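Local structure of dihydroorotase (Campylobacter jejuni subsp. jejuni, 3PNU) at residues His34-Asp39 with Met60-Pro65; Asn40-Leu45 with Lys340-Val345; Leu152-Glu157 with Leu183-Glu188; Leu198-Glu203 with Ser251-Val256. The protein probably catalyses the zinc-dependent, reversible cyclization of N-carbamoyl-L-aspartate to (S)-dihydroorotate in pyrimidine biosynthesis. All blocks are in the same frame, centred on the assembly; numbering follows the deposited sequence.

Interaction 1. Residues His34-Asp39 with Met60-Pro65; sequences HLHLRD and MPNLIP. With ZN (zinc ion), chain D.
The imidazole of H34 has the methyl of M60 over one face, CE lying 3.5 Å from the ring centroid and shifted toward the ND1 side of the rim. M60 CG sits over one face of the H36 ring, and a water covers the opposite face. At the edge of the H36 ring, in its plane, lies the amide oxygen of N62, with ND1 and OD1 2.8 Å apart but joined by a weak, strongly bent bond (123°). The N62 amide is turned 60° from the ring, and its ND2, which also donates to T124 O, gives a bond of 2.9 Å to the water over H36. With CG of N62 between its backbone N and carbonyl carbon (chi1 63°), the amide folds back toward the histidine. H36, R38 and N62 are predicted to bind substrate. H34 and H36 form the His-X-His motif of the amidohydrolase TIM barrel, at the end of strand 31-35: their NE2 atoms bind one zinc, at 2.1 and 2.2 Å, together with D261, the carboxylated K116 and a water. H34 ND1 donates to E188, so both ring nitrogens are engaged. A flexible methionine can lie against both metal-bound rings; M60 N donates almost straight to L35 O at 2.9 Å. Farther along, L63 CD2 rests on R38 O at 3.3 Å, while D39 OD2, also near L63 CD1, forms a salt bridge with R79.

Interaction 2. Residues Asn40-Leu45 with Lys340-Val345; sequences NQMLEL and KYNQVV
M42 and N342 cross at about a right angle in the inner, buried part of this contact. M42 has CG anti to its backbone N (chi1 179°) and then bends twice, a hooked shape that swings its methyl against the flat asparagine amide, CE to N342 CG 3.5 Å. The sulfur lies beside a valine branch, M42 SD to V344 CG2 3.7 Å. An unbranched, easily bent thioether can follow both the amide and the valine, and V344 is itself buried. One turn on, L45 extends one methyl to the backbone, with CD2 3.8 Å from N342 O. The outer half holds the closest contact yet is more open to solvent. There Q41 places its CG over the centre of the Y341 ring, 3.3 Å from the centroid, a CH-pi contact made with the aliphatic part of a polar side chain. K340 CG lies over the opposite face, so the exposed tyrosine is flanked by two methylene chains. Van der Waals and CH-pi contact joins the segments, with no hydrogen bonds between them; the loop takes its own polar support from D339, whose carboxylate accepts from N342 N. The contact lays the beginning of helix 40-51 against the hairpin of strands 337-338 and 343-344. V344 also touches P264, while L43 turns from the hairpin to pack on helix 70-84.

Interaction 3. Residues Leu152-Glu157 with Leu183-Glu188; sequences LLVHGE and LKIVME. With ZN (zinc ion), chain C.
L153 and V186 lie side by side and point the same way, the leucine methyl CD2 settling against V186 CG2 at 3.9 Å. The next bump on this face is E188: its CB and CG lie against V154 O, and the bend at chi2 (-64°) turns the carboxylate so that OE2 ends 3.6 Å from L153 CB. E188 OE1 is taken up by T208. On the other face the residues alternate into a second row. V154 CG2 and I185 CG2 stand 4.4 Å apart, and Y173 of helix 170-179 packs against both, while L152 and L183 meet through CB and CD2 at 4.3 Å and together receive L142 and M145 of helix 135-147. Valine and isoleucine, branched at CB, are broad beside the backbone, while leucine carries its bulk one carbon farther out. The two strands are neighbours in the parallel barrel, linked by a beta-alpha-beta crossover through helix 170-179, and their short segments run only 19° from parallel. L152 N donates to K184 O at 2.9 Å and its O accepts from V186 N; V154 does likewise with V186 O and E188 N. Just past the strand comes H155, whose ND1 binds the second zinc at 2.1 Å, H189 being another ligand. In the plane of the same ring, H155 NE2 donates to E157 OE1 at 2.8 Å, which helps fix how the imidazole is turned.

Interaction 4. Residues Leu198-Glu203 with Ser251-Val256; sequences LLKDYE and SGYEKV
K255 reaches the end of helix 193-201 by a chain that runs out extended and then bends at chi3 (-55°), bringing NZ 2.7 Å from L199 O in a hydrogen bond. K200 bends at chi2 (-79°), which carries its ammonium over the ring of Y253, itself thrown out toward the helix with CG anti to its backbone N (chi1 -175°). K200 NZ lies 3.9 Å from the ring centroid, over the face but offset toward the rim, a cation-pi contact at the exposed margin. Between the two lysines L199 supplies the apolar wedge. Its CD2 is 3.4 Å from V256 CG2 and 3.9 Å from Y253 CE2, and its CD1 lies 4.1 Å from K255 CE, so the lysine's own methylenes join the packing. A lysine suits the helix end, where backbone carbonyls no longer have helical partners: besides L199 O, K255 NZ also donates to L205 O, and its positive charge would probably be favoured at the negative end of the helix dipole. The other segment owes its shape to a Schellman motif at G252, whose positive phi suits glycine, followed by a type I turn from Y253 to V256. The contact joins the end of helix 193-201 to the loop before strand 256-258; L248 of helix 239-250 touches L199, K200, Y253 and V256, and strand 205-209 lies alongside.

Overall arrangement
Interactions 1 and 3 form the buried centre of the barrel, each at the end of parallel strands and each delivering histidine to one zinc; a water bound to both metals belongs to both. They also touch directly, since M60 packs on L153. Four backbone bonds cross interaction 3 and a single one interaction 1, with zinc coordination in both. Interactions 2 and 4 lie farther out, partly exposed and about 36 Å apart between centres, and rely on side chains over aromatic rings, with a lysine-carbonyl bond in interaction 4. Each is tied to an inner contact: helix 40-51 follows strand 31-35, with L37 against L43, while helix 193-201 follows strand 185-187, with M187 against L199.

Interaction 1. Residues His34-Asp39 with Met60-Pro65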
# COMPACT_ATOMS: atom_id res chain seq x y z
N HIS A 34 -18.95 8.14 -13.41
CA HIS A 34 -18.23 6.87 -13.27
C HIS A 34 -18.79 6.12 -12.06
O HIS A 34 -18.39 6.39 -10.95
CB HIS A 34 -16.72 7.13 -13.08
CG HIS A 34 -15.89 5.89 -13.14
ND1 HIS A 34 -14.92 5.69 -14.10
CD2 HIS A 34 -15.89 4.77 -12.37
CE1 HIS A 34 -14.35 4.51 -13.91
NE2 HIS A 34 -14.92 3.93 -12.86
N LEU A 35 -19.69 5.16 -12.29
CA LEU A 35 -20.34 4.47 -11.19
C LEU A 35 -20.50 2.98 -11.39
O LEU A 35 -20.82 2.53 -12.48
CB LEU A 35 -21.75 5.07 -11.00
CG LEU A 35 -22.65 4.62 -9.83
CD1 LEU A 35 -21.95 4.80 -8.48
CD2 LEU A 35 -24.00 5.40 -9.83
N HIS A 36 -20.29 2.22 -10.32
CA HIS A 36 -20.49 0.75 -10.32
C HIS A 36 -21.72 0.41 -9.48
O HIS A 36 -21.76 0.72 -8.30
CB HIS A 36 -19.26 0.03 -9.76
CG HIS A 36 -18.05 0.16 -10.62
ND1 HIS A 36 -17.82 -0.65 -11.70
CD2 HIS A 36 -17.02 1.03 -10.56
CE1 HIS A 36 -16.69 -0.29 -12.28
NE2 HIS A 36 -16.19 0.73 -11.60
N LEU A 37 -22.71 -0.22 -10.11
CA LEU A 37 -23.96 -0.60 -9.43
C LEU A 37 -24.11 -2.11 -9.25
O LEU A 37 -25.11 -2.59 -8.71
CB LEU A 37 -25.17 -0.10 -10.24
CG LEU A 37 -25.44 1.40 -10.29
CD1 LEU A 37 -26.66 1.67 -11.20
CD2 LEU A 37 -25.65 1.94 -8.90
N ARG A 38 -23.12 -2.87 -9.73
CA ARG A 38 -23.14 -4.32 -9.60
C ARG A 38 -24.40 -4.93 -10.23
O ARG A 38 -24.78 -4.54 -11.34
CB ARG A 38 -23.00 -4.72 -8.13
CG ARG A 38 -21.78 -4.14 -7.43
CD ARG A 38 -20.47 -4.43 -8.18
NE ARG A 38 -19.33 -3.91 -7.44
CZ ARG A 38 -18.10 -3.79 -7.92
NH1 ARG A 38 -17.84 -4.11 -9.18
NH2 ARG A 38 -17.14 -3.30 -7.15
N ASP A 39 -25.04 -5.88 -9.55
CA ASP A 39 -26.23 -6.50 -10.13
C ASP A 39 -27.04 -7.27 -9.11
O ASP A 39 -26.70 -7.32 -7.93
CB ASP A 39 -25.80 -7.46 -11.25
CG ASP A 39 -26.86 -7.65 -12.30
OD1 ASP A 39 -27.96 -7.08 -12.11
OD2 ASP A 39 -26.60 -8.33 -13.32
N MET A 60 -20.85 1.58 -15.27
CA MET A 60 -19.77 0.77 -15.84
C MET A 60 -20.24 -0.66 -16.07
O MET A 60 -21.07 -1.17 -15.30
CB MET A 60 -18.49 0.87 -15.01
CG MET A 60 -17.94 2.31 -14.95
SD MET A 60 -17.62 2.95 -16.62
CE MET A 60 -17.04 4.60 -16.26
N PRO A 61 -19.71 -1.32 -17.11
CA PRO A 61 -20.18 -2.62 -17.51
C PRO A 61 -19.35 -3.80 -17.01
O PRO A 61 -19.48 -4.90 -17.58
CB PRO A 61 -20.01 -2.55 -19.03
CG PRO A 61 -18.73 -1.76 -19.20
CD PRO A 61 -18.57 -0.91 -17.95
N ASN A 62 -18.53 -3.60 -15.98
CA ASN A 62 -17.66 -4.70 -15.50
C ASN A 62 -18.43 -5.72 -14.67
O ASN A 62 -18.19 -5.89 -13.47
CB ASN A 62 -16.43 -4.15 -14.75
CG ASN A 62 -16.80 -3.40 -13.50
OD1 ASN A 62 -17.85 -2.78 -13.44
ND2 ASN A 62 -15.93 -3.44 -12.49
N LEU A 63 -19.38 -6.38 -15.32
CA LEU A 63 -20.18 -7.43 -14.70
C LEU A 63 -19.60 -8.77 -15.09
O LEU A 63 -18.73 -8.85 -15.97
CB LEU A 63 -21.65 -7.36 -15.16
CG LEU A 63 -22.47 -6.14 -14.79
CD1 LEU A 63 -23.85 -6.25 -15.42
CD2 LEU A 63 -22.57 -5.98 -13.28
N ILE A 64 -20.09 -9.83 -14.45
CA ILE A 64 -19.64 -11.19 -14.73
C ILE A 64 -20.82 -11.96 -15.32
O ILE A 64 -21.75 -12.30 -14.60
CB ILE A 64 -19.21 -11.90 -13.45
CG1 ILE A 64 -18.28 -11.01 -12.62
CG2 ILE A 64 -18.56 -13.24 -13.80
CD1 ILE A 64 -18.01 -11.55 -11.23
N PRO A 65 -20.80 -12.19 -16.63
CA PRO A 65 -19.79 -11.77 -17.60
C PRO A 65 -19.98 -10.31 -17.96
O PRO A 65 -21.03 -9.73 -17.66
CB PRO A 65 -20.06 -12.68 -18.80
CG PRO A 65 -21.53 -12.96 -18.74
CD PRO A 65 -21.97 -12.80 -17.29
ZN ZN D . -14.45 2.01 -12.13
O HOH W 1 -22.14 -1.15 -13.10
O HOH W 2 -15.16 -2.23 -9.92
O HOH W 3 -20.46 -2.60 -11.54
O HOH W 4 -19.24 -4.99 -11.51
O HOH W 5 -12.17 1.99 -11.34

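Interaction 2. Residues Asn40-Leu45 with Lys340-Val345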
# COMPACT_ATOMS: atom_id res chain seq x y z
N ASN A 40 -28.14 -7.85 -9.58
CA ASN A 40 -28.99 -8.70 -8.78
C ASN A 40 -29.32 -8.02 -7.46
O ASN A 40 -29.73 -6.87 -7.46
CB ASN A 40 -28.28 -10.05 -8.56
CG ASN A 40 -27.80 -10.66 -9.86
OD1 ASN A 40 -28.40 -10.48 -10.92
ND2 ASN A 40 -26.70 -11.40 -9.78
N GLN A 41 -29.10 -8.72 -6.35
CA GLN A 41 -29.45 -8.17 -5.04
C GLN A 41 -28.62 -6.96 -4.60
O GLN A 41 -29.14 -6.06 -3.94
CB GLN A 41 -29.44 -9.29 -3.98
CG GLN A 41 -30.61 -10.31 -4.14
CD GLN A 41 -30.52 -11.21 -5.37
OE1 GLN A 41 -29.46 -11.76 -5.68
NE2 GLN A 41 -31.64 -11.40 -6.06
N MET A 42 -27.35 -6.94 -4.97
CA MET A 42 -26.47 -5.82 -4.62
C MET A 42 -26.99 -4.51 -5.25
O MET A 42 -27.04 -3.45 -4.61
CB MET A 42 -25.02 -6.11 -5.07
CG MET A 42 -24.03 -4.97 -4.75
SD MET A 42 -23.82 -4.61 -3.00
CE MET A 42 -22.91 -6.09 -2.50
N LEU A 43 -27.37 -4.61 -6.52
CA LEU A 43 -27.92 -3.47 -7.23
C LEU A 43 -29.11 -2.87 -6.47
O LEU A 43 -29.15 -1.67 -6.25
CB LEU A 43 -28.33 -3.89 -8.63
CG LEU A 43 -29.01 -2.83 -9.48
CD1 LEU A 43 -28.20 -1.53 -9.52
CD2 LEU A 43 -29.22 -3.39 -10.87
N GLU A 44 -30.05 -3.73 -6.06
CA GLU A 44 -31.26 -3.28 -5.33
C GLU A 44 -30.93 -2.52 -4.04
O GLU A 44 -31.71 -1.68 -3.58
CB GLU A 44 -32.17 -4.48 -5.00
CG GLU A 44 -32.73 -5.21 -6.23
CD GLU A 44 -33.36 -6.57 -5.90
OE1 GLU A 44 -33.58 -6.86 -4.70
OE2 GLU A 44 -33.61 -7.34 -6.86
N LEU A 45 -29.77 -2.80 -3.47
CA LEU A 45 -29.36 -2.15 -2.22
C LEU A 45 -28.65 -0.80 -2.40
O LEU A 45 -28.96 0.16 -1.70
CB LEU A 45 -28.44 -3.09 -1.43
CG LEU A 45 -27.83 -2.52 -0.13
CD1 LEU A 45 -28.90 -1.96 0.79
CD2 LEU A 45 -27.01 -3.60 0.57
N LYS A 340 -31.33 -7.92 3.35
CA LYS A 340 -31.49 -9.37 3.41
C LYS A 340 -30.33 -10.15 2.76
O LYS A 340 -29.93 -11.20 3.27
CB LYS A 340 -32.81 -9.66 2.67
CG LYS A 340 -33.37 -11.08 2.61
CD LYS A 340 -34.65 -11.04 1.73
CE LYS A 340 -35.35 -12.38 1.51
NZ LYS A 340 -36.06 -12.86 2.74
N TYR A 341 -29.78 -9.62 1.67
CA TYR A 341 -28.75 -10.33 0.91
C TYR A 341 -27.28 -9.87 1.07
O TYR A 341 -26.35 -10.70 0.98
CB TYR A 341 -29.12 -10.26 -0.58
CG TYR A 341 -30.55 -10.68 -0.87
CD1 TYR A 341 -30.87 -12.02 -1.12
CD2 TYR A 341 -31.58 -9.74 -0.90
CE1 TYR A 341 -32.18 -12.41 -1.38
CE2 TYR A 341 -32.90 -10.13 -1.17
CZ TYR A 341 -33.20 -11.46 -1.41
OH TYR A 341 -34.49 -11.86 -1.67
N ASN A 342 -27.06 -8.58 1.31
CA ASN A 342 -25.70 -8.02 1.42
C ASN A 342 -25.58 -6.95 2.50
O ASN A 342 -26.56 -6.49 3.06
CB ASN A 342 -25.27 -7.42 0.07
CG ASN A 342 -25.00 -8.48 -1.01
OD1 ASN A 342 -24.05 -9.26 -0.90
ND2 ASN A 342 -25.80 -8.47 -2.07
N GLN A 343 -24.34 -6.56 2.78
CA GLN A 343 -24.04 -5.51 3.75
C GLN A 343 -22.74 -4.87 3.28
O GLN A 343 -21.74 -5.55 3.08
CB GLN A 343 -23.96 -6.07 5.17
CG GLN A 343 -23.02 -7.25 5.33
CD GLN A 343 -23.19 -7.96 6.67
OE1 GLN A 343 -24.12 -7.67 7.42
NE2 GLN A 343 -22.29 -8.89 6.97
N VAL A 344 -22.78 -3.56 3.09
CA VAL A 344 -21.65 -2.81 2.55
C VAL A 344 -21.21 -1.72 3.48
O VAL A 344 -22.04 -1.06 4.10
CB VAL A 344 -22.05 -2.17 1.21
CG1 VAL A 344 -20.93 -1.33 0.66
CG2 VAL A 344 -22.46 -3.26 0.19
N VAL A 345 -19.89 -1.53 3.58
CA VAL A 345 -19.31 -0.49 4.41
C VAL A 345 -19.12 0.73 3.53
O VAL A 345 -18.44 0.66 2.51
CB VAL A 345 -17.94 -0.90 5.00
CG1 VAL A 345 -17.43 0.20 5.94
CG2 VAL A 345 -18.02 -2.25 5.74

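Interaction 3. Residues Leu152-Glu157 with Leu183-Glu188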
# COMPACT_ATOMS: atom_id res chain seq x y z
N LEU A 152 -14.71 6.91 -25.87
CA LEU A 152 -13.95 5.79 -25.29
C LEU A 152 -13.55 6.21 -23.87
O LEU A 152 -12.84 7.21 -23.68
CB LEU A 152 -12.70 5.48 -26.12
CG LEU A 152 -11.83 4.28 -25.68
CD1 LEU A 152 -12.51 2.93 -25.94
CD2 LEU A 152 -10.48 4.29 -26.36
N LEU A 153 -14.08 5.46 -22.89
CA LEU A 153 -13.81 5.67 -21.49
C LEU A 153 -12.74 4.62 -21.18
O LEU A 153 -12.90 3.45 -21.54
CB LEU A 153 -15.08 5.41 -20.65
CG LEU A 153 -16.40 5.94 -21.24
CD1 LEU A 153 -17.56 5.63 -20.29
CD2 LEU A 153 -16.34 7.46 -21.58
N VAL A 154 -11.67 5.00 -20.50
CA VAL A 154 -10.57 4.07 -20.28
C VAL A 154 -10.09 4.02 -18.85
O VAL A 154 -9.98 5.03 -18.20
CB VAL A 154 -9.37 4.55 -21.15
CG1 VAL A 154 -8.12 3.68 -20.98
CG2 VAL A 154 -9.80 4.61 -22.63
N HIS A 155 -9.82 2.81 -18.36
CA HIS A 155 -9.21 2.64 -17.04
C HIS A 155 -7.71 2.64 -17.40
O HIS A 155 -7.18 1.63 -17.86
CB HIS A 155 -9.64 1.32 -16.40
CG HIS A 155 -8.99 1.07 -15.07
ND1 HIS A 155 -9.70 1.05 -13.89
CD2 HIS A 155 -7.69 0.89 -14.73
CE1 HIS A 155 -8.87 0.83 -12.88
NE2 HIS A 155 -7.65 0.74 -13.36
N GLY A 156 -7.05 3.78 -17.23
CA GLY A 156 -5.65 3.95 -17.65
C GLY A 156 -4.52 3.48 -16.73
O GLY A 156 -3.91 4.27 -16.03
N GLU A 157 -4.24 2.18 -16.77
CA GLU A 157 -3.16 1.60 -15.97
C GLU A 157 -2.53 0.45 -16.69
O GLU A 157 -3.24 -0.36 -17.29
CB GLU A 157 -3.67 1.05 -14.63
CG GLU A 157 -3.96 2.08 -13.59
CD GLU A 157 -4.21 1.45 -12.22
OE1 GLU A 157 -5.11 0.59 -12.08
OE2 GLU A 157 -3.52 1.86 -11.29
N LEU A 183 -11.76 11.26 -31.91
CA LEU A 183 -12.36 10.40 -30.89
C LEU A 183 -12.30 11.09 -29.52
O LEU A 183 -11.27 11.67 -29.16
CB LEU A 183 -11.59 9.09 -30.82
CG LEU A 183 -12.05 7.99 -29.86
CD1 LEU A 183 -13.46 7.45 -30.20
CD2 LEU A 183 -11.07 6.86 -29.89
N LYS A 184 -13.38 11.06 -28.76
CA LYS A 184 -13.33 11.58 -27.41
C LYS A 184 -12.79 10.45 -26.55
O LYS A 184 -13.33 9.34 -26.55
CB LYS A 184 -14.70 12.02 -26.90
CG LYS A 184 -15.15 13.32 -27.50
CD LYS A 184 -16.54 13.70 -27.00
CE LYS A 184 -17.05 14.89 -27.76
NZ LYS A 184 -18.52 14.96 -27.66
N ILE A 185 -11.71 10.75 -25.84
CA ILE A 185 -11.07 9.77 -25.00
C ILE A 185 -11.10 10.30 -23.58
O ILE A 185 -10.48 11.33 -23.28
CB ILE A 185 -9.61 9.53 -25.45
CG1 ILE A 185 -9.56 9.09 -26.92
CG2 ILE A 185 -8.96 8.50 -24.57
CD1 ILE A 185 -8.15 8.93 -27.51
N VAL A 186 -11.83 9.61 -22.72
CA VAL A 186 -11.94 10.04 -21.33
C VAL A 186 -11.04 9.19 -20.44
O VAL A 186 -11.22 7.98 -20.32
CB VAL A 186 -13.40 9.98 -20.82
CG1 VAL A 186 -13.50 10.57 -19.40
CG2 VAL A 186 -14.30 10.74 -21.77
N MET A 187 -10.04 9.85 -19.86
CA MET A 187 -9.12 9.23 -18.93
C MET A 187 -9.87 9.13 -17.59
O MET A 187 -9.97 10.11 -16.86
CB MET A 187 -7.86 10.10 -18.77
CG MET A 187 -7.13 10.37 -20.10
SD MET A 187 -5.56 11.25 -19.93
CE MET A 187 -6.09 12.78 -19.19
N GLU A 188 -10.43 7.96 -17.29
CA GLU A 188 -11.19 7.78 -16.04
C GLU A 188 -10.35 7.86 -14.80
O GLU A 188 -9.15 7.58 -14.83
CB GLU A 188 -11.94 6.46 -16.05
CG GLU A 188 -13.03 6.40 -17.11
CD GLU A 188 -14.14 7.43 -16.88
OE1 GLU A 188 -14.36 7.90 -15.72
OE2 GLU A 188 -14.81 7.75 -17.88
ZN ZN C . -11.44 1.97 -13.23
O HOH W 6 -7.06 6.69 -16.51
O HOH W 5 -12.17 1.99 -11.34

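Interaction 4. Residues Leu198-Glu203 with Ser251-Val256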
# COMPACT_ATOMS: atom_id res chain seq x y z
N LEU A 198 -1.12 15.98 -19.09
CA LEU A 198 -1.41 15.43 -20.42
C LEU A 198 -2.78 15.87 -20.93
O LEU A 198 -2.98 16.01 -22.11
CB LEU A 198 -1.33 13.90 -20.42
CG LEU A 198 -1.40 13.20 -21.79
CD1 LEU A 198 -0.10 13.41 -22.62
CD2 LEU A 198 -1.65 11.72 -21.61
N LEU A 199 -3.72 16.07 -20.02
CA LEU A 199 -5.07 16.49 -20.35
C LEU A 199 -5.07 17.78 -21.19
O LEU A 199 -5.92 17.95 -22.06
CB LEU A 199 -5.84 16.75 -19.06
CG LEU A 199 -7.33 17.09 -19.10
CD1 LEU A 199 -8.18 16.00 -19.77
CD2 LEU A 199 -7.85 17.36 -17.66
N LYS A 200 -4.12 18.67 -20.90
CA LYS A 200 -4.00 19.96 -21.59
C LYS A 200 -3.35 19.84 -22.96
O LYS A 200 -3.45 20.74 -23.75
CB LYS A 200 -3.09 20.90 -20.80
CG LYS A 200 -3.34 21.06 -19.30
CD LYS A 200 -4.47 21.99 -18.93
CE LYS A 200 -4.45 22.24 -17.41
NZ LYS A 200 -5.37 23.29 -16.94
N ASP A 201 -2.64 18.75 -23.23
CA ASP A 201 -1.91 18.62 -24.50
C ASP A 201 -2.73 18.17 -25.71
O ASP A 201 -2.27 18.31 -26.83
CB ASP A 201 -0.73 17.64 -24.36
CG ASP A 201 0.35 18.12 -23.38
OD1 ASP A 201 0.35 19.32 -22.98
OD2 ASP A 201 1.22 17.28 -23.01
N TYR A 202 -3.91 17.60 -25.51
CA TYR A 202 -4.70 17.13 -26.67
C TYR A 202 -6.15 17.50 -26.50
O TYR A 202 -6.76 17.26 -25.46
CB TYR A 202 -4.52 15.61 -26.88
CG TYR A 202 -3.09 15.21 -27.21
CD1 TYR A 202 -2.66 15.06 -28.54
CD2 TYR A 202 -2.16 14.97 -26.19
CE1 TYR A 202 -1.33 14.70 -28.84
CE2 TYR A 202 -0.84 14.60 -26.48
CZ TYR A 202 -0.43 14.47 -27.81
OH TYR A 202 0.88 14.12 -28.06
N GLU A 203 -6.73 18.09 -27.54
CA GLU A 203 -8.12 18.54 -27.48
C GLU A 203 -9.13 17.43 -27.27
O GLU A 203 -10.17 17.66 -26.70
CB GLU A 203 -8.49 19.31 -28.75
CG GLU A 203 -7.73 20.61 -28.89
CD GLU A 203 -7.91 21.24 -30.26
OE1 GLU A 203 -6.99 21.97 -30.68
OE2 GLU A 203 -8.94 21.00 -30.93
N SER A 251 -10.85 24.61 -9.79
CA SER A 251 -10.92 25.67 -10.79
C SER A 251 -12.05 25.42 -11.78
O SER A 251 -12.32 26.25 -12.63
CB SER A 251 -9.61 25.74 -11.56
OG SER A 251 -9.45 24.57 -12.38
N GLY A 252 -12.71 24.26 -11.69
CA GLY A 252 -13.77 23.91 -12.61
C GLY A 252 -13.31 23.67 -14.04
O GLY A 252 -14.12 23.73 -14.96
N TYR A 253 -12.02 23.39 -14.24
CA TYR A 253 -11.48 23.15 -15.58
C TYR A 253 -12.47 22.35 -16.44
O TYR A 253 -12.91 21.27 -16.06
CB TYR A 253 -10.12 22.46 -15.52
CG TYR A 253 -9.49 22.32 -16.87
CD1 TYR A 253 -9.01 23.43 -17.54
CD2 TYR A 253 -9.37 21.08 -17.49
CE1 TYR A 253 -8.43 23.33 -18.79
CE2 TYR A 253 -8.79 20.96 -18.74
CZ TYR A 253 -8.32 22.09 -19.38
OH TYR A 253 -7.74 22.00 -20.62
N GLU A 254 -12.78 22.92 -17.60
CA GLU A 254 -13.83 22.43 -18.49
C GLU A 254 -13.77 20.98 -19.00
O GLU A 254 -14.81 20.42 -19.34
CB GLU A 254 -13.94 23.38 -19.69
CG GLU A 254 -12.67 23.41 -20.53
CD GLU A 254 -12.68 24.47 -21.63
OE1 GLU A 254 -11.58 24.94 -21.97
OE2 GLU A 254 -13.77 24.84 -22.13
N LYS A 255 -12.58 20.37 -19.06
CA LYS A 255 -12.48 19.00 -19.56
C LYS A 255 -12.46 17.94 -18.45
O LYS A 255 -12.29 16.74 -18.72
CB LYS A 255 -11.26 18.85 -20.47
CG LYS A 255 -11.25 19.85 -21.64
CD LYS A 255 -10.35 19.40 -22.80
CE LYS A 255 -8.91 19.11 -22.41
NZ LYS A 255 -8.15 18.50 -23.57
N VAL A 256 -12.64 18.38 -17.20
CA VAL A 256 -12.69 17.48 -16.06
C VAL A 256 -14.14 17.37 -15.58
O VAL A 256 -14.86 18.36 -15.55
CB VAL A 256 -11.77 17.94 -14.95
CG1 VAL A 256 -12.14 17.29 -13.64
CG2 VAL A 256 -10.31 17.64 -15.33